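Local coordinates for protein O-methyltransferase (Coxiella burnetii, PDB 3TR6) that probably transfers a methyl group from S-adenosylmethionine to a hydroxyl oxygen of an acceptor, and is held here with the demethylated cofactor product and nickel, at residues G72-Y77 with E99-L104. Sequence-based numbering, arbitrary orientation.
Sequences GTFTGY and EKSTAL. With SAH (S-adenosyl-L-homocysteine), chain C.
Although CB of Phe-74 points away from helix 99-111, a chi1 of -165° turns its ring back so that CD1 meets CB of Ser-101, 3.7 Å away, at an oblique angle. The Ser-101 hydroxyl lies between its own N and C (chi1 58°); CB and OG both rest against the carbonyl of Phe-74, OG being hydrogen-bonded to Asp-98 instead. A small serine suits this place, since the loop runs near the helix, with CA of Thr-75 and CA of Ser-101 4.8 Å apart. No hydrogen bond joins the two segments; they are held by close packing.

On one flank CG2 of Thr-102 meets the branched CB of Thr-73 at 3.9 Å, the side chains crossing at about a right angle. On another, CG2 of Thr-75 lies 3.9 Å from CD2 of Leu-104, whose length suits it to span the gap, and lies above one face of the Phe-74 ring, offset toward the rim. Threonine offers carbon to the interface while its hydroxyl finds a polar partner: Thr-94 for Thr-73, Thr-37 for Thr-75 and the carbonyl of Asp-98 for Thr-102.

The loop bends through a type II' turn, Gly-76 N bonding to Thr-73 O; glycine easily adopts the positive phi (80°) of Gly-76. At Gly-72 a CB would jam against the preceding carbonyl O, and its own O accepts a weak hydrogen bond from the amino N of S-adenosyl-L-homocysteine (3.0 Å). Phe-74 serves both sides: its CB packs 3.4 Å from CG of the cofactor, whose carboxylate O lies at the ring's edge. Asp-96 OD2 bonds both Phe-74 N and the cofactor. A glycine-containing loop after strand 67-71, the first of the mixed sheet, cradling the homocysteine part, is the hallmark of the Rossmann-like S-adenosylmethionine-dependent methyltransferase fold.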
ATOM      1  N   GLY A  72     -15.134  13.669  -3.047  1.00 31.51           N
ATOM      2  CA  GLY A  72     -14.693  14.233  -4.309  1.00 33.50           C
ATOM      3  C   GLY A  72     -14.991  13.298  -5.466  1.00 38.48           C
ATOM      4  O   GLY A  72     -14.120  12.552  -5.912  1.00 38.68           O
ATOM      5  N   THR A  73     -16.224  13.347  -5.960  1.00 33.43           N
ATOM      6  CA  THR A  73     -16.689  12.408  -6.973  1.00 35.30           C
ATOM      7  C   THR A  73     -16.100  12.670  -8.354  1.00 40.00           C
ATOM      8  O   THR A  73     -15.668  11.742  -9.038  1.00 37.46           O
ATOM      9  CB  THR A  73     -18.223  12.451  -7.115  1.00 35.89           C
ATOM     10  OG1 THR A  73     -18.829  12.504  -5.820  1.00 35.87           O
ATOM     11  CG2 THR A  73     -18.724  11.228  -7.867  1.00 26.61           C
ATOM     12  N   PHE A  74     -16.098  13.935  -8.760  1.00 41.42           N
ATOM     13  CA  PHE A  74     -15.790  14.294 -10.137  1.00 39.20           C
ATOM     14  C   PHE A  74     -16.655  13.440 -11.059  1.00 34.43           C
ATOM     15  O   PHE A  74     -17.875  13.427 -10.927  1.00 39.06           O
ATOM     16  CB  PHE A  74     -14.306  14.087 -10.440  1.00 37.87           C
ATOM     17  CG  PHE A  74     -13.849  14.756 -11.706  1.00 39.44           C
ATOM     18  CD1 PHE A  74     -14.575  15.805 -12.252  1.00 38.26           C
ATOM     19  CD2 PHE A  74     -12.703  14.327 -12.358  1.00 38.41           C
ATOM     20  CE1 PHE A  74     -14.162  16.420 -13.422  1.00 34.73           C
ATOM     21  CE2 PHE A  74     -12.281  14.938 -13.528  1.00 36.18           C
ATOM     22  CZ  PHE A  74     -13.014  15.989 -14.061  1.00 38.35           C
ATOM     23  N   THR A  75     -16.033  12.717 -11.983  1.00 35.80           N
ATOM     24  CA  THR A  75     -16.781  11.832 -12.869  1.00 33.08           C
ATOM     25  C   THR A  75     -16.822  10.405 -12.324  1.00 40.30           C
ATOM     26  O   THR A  75     -17.182   9.465 -13.035  1.00 37.95           O
ATOM     27  CB  THR A  75     -16.230  11.850 -14.307  1.00 38.34           C
ATOM     28  OG1 THR A  75     -14.852  11.465 -14.304  1.00 39.48           O
ATOM     29  CG2 THR A  75     -16.365  13.245 -14.909  1.00 34.96           C
ATOM     30  N   GLY A  76     -16.436  10.257 -11.058  1.00 41.79           N
ATOM     31  CA  GLY A  76     -16.633   9.021 -10.320  1.00 31.77           C
ATOM     32  C   GLY A  76     -15.659   7.879 -10.546  1.00 36.40           C
ATOM     33  O   GLY A  76     -16.030   6.717 -10.371  1.00 37.82           O
ATOM     34  N   TYR A  77     -14.418   8.191 -10.911  1.00 34.49           N
ATOM     35  CA  TYR A  77     -13.429   7.145 -11.169  1.00 34.98           C
ATOM     36  C   TYR A  77     -13.095   6.347  -9.903  1.00 34.28           C
ATOM     37  O   TYR A  77     -13.165   5.117  -9.895  1.00 31.03           O
ATOM     38  CB  TYR A  77     -12.151   7.721 -11.797  1.00 31.95           C
ATOM     39  CG  TYR A  77     -11.224   6.659 -12.360  1.00 32.41           C
ATOM     40  CD1 TYR A  77     -11.245   6.331 -13.711  1.00 33.09           C
ATOM     41  CD2 TYR A  77     -10.340   5.972 -11.537  1.00 30.14           C
ATOM     42  CE1 TYR A  77     -10.405   5.356 -14.228  1.00 30.43           C
ATOM     43  CE2 TYR A  77      -9.500   4.999 -12.042  1.00 34.03           C
ATOM     44  CZ  TYR A  77      -9.536   4.693 -13.385  1.00 33.37           C
ATOM     45  OH  TYR A  77      -8.696   3.721 -13.879  1.00 30.65           O
ATOM     46  N   GLU A  99     -22.806  19.242 -10.330  1.00 50.31           N
ATOM     47  CA  GLU A  99     -23.857  18.443 -10.953  1.00 47.15           C
ATOM     48  C   GLU A  99     -23.436  17.836 -12.285  1.00 47.07           C
ATOM     49  O   GLU A  99     -23.767  16.689 -12.584  1.00 45.83           O
ATOM     50  CB  GLU A  99     -25.116  19.283 -11.158  1.00 43.91           C
ATOM     51  CG  GLU A  99     -25.592  19.986  -9.908  1.00 61.88           C
ATOM     52  CD  GLU A  99     -26.972  20.586 -10.072  1.00 73.32           C
ATOM     53  OE1 GLU A  99     -27.539  20.475 -11.182  1.00 66.05           O
ATOM     54  OE2 GLU A  99     -27.490  21.161  -9.091  1.00 72.14           O
ATOM     55  N   LYS A 100     -22.711  18.613 -13.083  1.00 47.01           N
ATOM     56  CA  LYS A 100     -22.322  18.175 -14.419  1.00 45.97           C
ATOM     57  C   LYS A 100     -21.502  16.889 -14.375  1.00 45.93           C
ATOM     58  O   LYS A 100     -21.822  15.918 -15.060  1.00 44.45           O
ATOM     59  CB  LYS A 100     -21.545  19.280 -15.142  1.00 53.72           C
ATOM     60  CG  LYS A 100     -21.253  18.986 -16.607  1.00 53.92           C
ATOM     61  CD  LYS A 100     -20.240  19.977 -17.175  1.00 63.69           C
ATOM     62  CE  LYS A 100     -19.820  19.603 -18.593  1.00 60.26           C
ATOM     63  NZ  LYS A 100     -18.601  20.349 -19.036  1.00 60.55           N
ATOM     64  N   SER A 101     -20.449  16.883 -13.563  1.00 38.41           N
ATOM     65  CA  SER A 101     -19.557  15.731 -13.479  1.00 38.72           C
ATOM     66  C   SER A 101     -20.203  14.516 -12.808  1.00 39.15           C
ATOM     67  O   SER A 101     -20.009  13.383 -13.250  1.00 39.90           O
ATOM     68  CB  SER A 101     -18.252  16.101 -12.772  1.00 35.00           C
ATOM     69  OG  SER A 101     -18.490  16.600 -11.473  1.00 40.55           O
ATOM     70  N   THR A 102     -20.972  14.748 -11.749  1.00 35.91           N
ATOM     71  CA  THR A 102     -21.605  13.651 -11.024  1.00 40.40           C
ATOM     72  C   THR A 102     -22.680  12.966 -11.863  1.00 45.24           C
ATOM     73  O   THR A 102     -22.972  11.785 -11.667  1.00 45.57           O
ATOM     74  CB  THR A 102     -22.201  14.105  -9.676  1.00 42.69           C
ATOM     75  OG1 THR A 102     -23.101  15.197  -9.888  1.00 51.48           O
ATOM     76  CG2 THR A 102     -21.094  14.543  -8.725  1.00 43.56           C
ATOM     77  N   ALA A 103     -23.265  13.705 -12.799  1.00 44.17           N
ATOM     78  CA  ALA A 103     -24.268  13.134 -13.691  1.00 43.33           C
ATOM     79  C   ALA A 103     -23.639  12.054 -14.564  1.00 40.70           C
ATOM     80  O   ALA A 103     -24.233  11.000 -14.796  1.00 45.08           O
ATOM     81  CB  ALA A 103     -24.898  14.219 -14.546  1.00 41.02           C
ATOM     82  N   LEU A 104     -22.430  12.323 -15.044  1.00 39.99           N
ATOM     83  CA  LEU A 104     -21.690  11.342 -15.825  1.00 45.56           C
ATOM     84  C   LEU A 104     -21.286  10.171 -14.934  1.00 44.98           C
ATOM     85  O   LEU A 104     -21.336   9.012 -15.351  1.00 37.90           O
ATOM     86  CB  LEU A 104     -20.454  11.977 -16.460  1.00 41.95           C
ATOM     87  CG  LEU A 104     -19.641  11.067 -17.380  1.00 45.40           C
ATOM     88  CD1 LEU A 104     -20.511  10.527 -18.506  1.00 42.49           C
ATOM     89  CD2 LEU A 104     -18.436  11.807 -17.930  1.00 49.31           C
TER
HETATM   90  N   SAH C 224     -11.678  11.143  -6.806  1.00 35.42           N
HETATM   91  CA  SAH C 224     -12.067  11.894  -7.967  1.00 37.43           C
HETATM   92  CB  SAH C 224     -11.349  13.231  -8.031  1.00 29.64           C
HETATM   93  CG  SAH C 224     -12.192  14.463  -7.796  1.00 40.52           C
HETATM   94  SD  SAH C 224     -11.423  16.051  -8.082  1.00 37.09           S
HETATM   95  C   SAH C 224     -11.764  11.111  -9.198  1.00 39.23           C
HETATM   96  O   SAH C 224     -11.693  11.710 -10.307  1.00 39.81           O
HETATM   97  OXT SAH C 224     -11.581   9.869  -9.143  1.00 34.01           O
HETATM   98  C5' SAH C 224     -12.120  17.269  -6.978  1.00 37.87           C
HETATM   99  C4' SAH C 224     -13.545  17.272  -6.828  1.00 44.23           C
HETATM  100  O4' SAH C 224     -13.901  17.900  -5.547  1.00 41.33           O
HETATM  101  C3' SAH C 224     -14.176  18.095  -7.881  1.00 45.83           C
HETATM  102  O3' SAH C 224     -15.071  17.328  -8.574  1.00 43.38           O
HETATM  103  C2' SAH C 224     -14.874  19.174  -7.165  1.00 49.06           C
HETATM  104  O2' SAH C 224     -16.087  19.439  -7.751  1.00 43.11           O
HETATM  105  C1' SAH C 224     -15.071  18.612  -5.805  1.00 46.32           C
HETATM  106  N9  SAH C 224     -15.317  19.578  -4.738  1.00 48.01           N
HETATM  107  C8  SAH C 224     -14.772  20.798  -4.611  1.00 46.66           C
HETATM  108  N7  SAH C 224     -15.260  21.351  -3.488  1.00 42.07           N
HETATM  109  C5  SAH C 224     -16.112  20.485  -2.903  1.00 46.53           C
HETATM  110  C6  SAH C 224     -16.895  20.522  -1.745  1.00 39.75           C
HETATM  111  N6  SAH C 224     -16.892  21.671  -0.896  1.00 34.75           N
HETATM  112  N1  SAH C 224     -17.654  19.455  -1.443  1.00 44.20           N
HETATM  113  C2  SAH C 224     -17.670  18.371  -2.230  1.00 48.99           C
HETATM  114  N3  SAH C 224     -16.934  18.306  -3.346  1.00 42.87           N
HETATM  115  C4  SAH C 224     -16.150  19.343  -3.704  1.00 49.27           C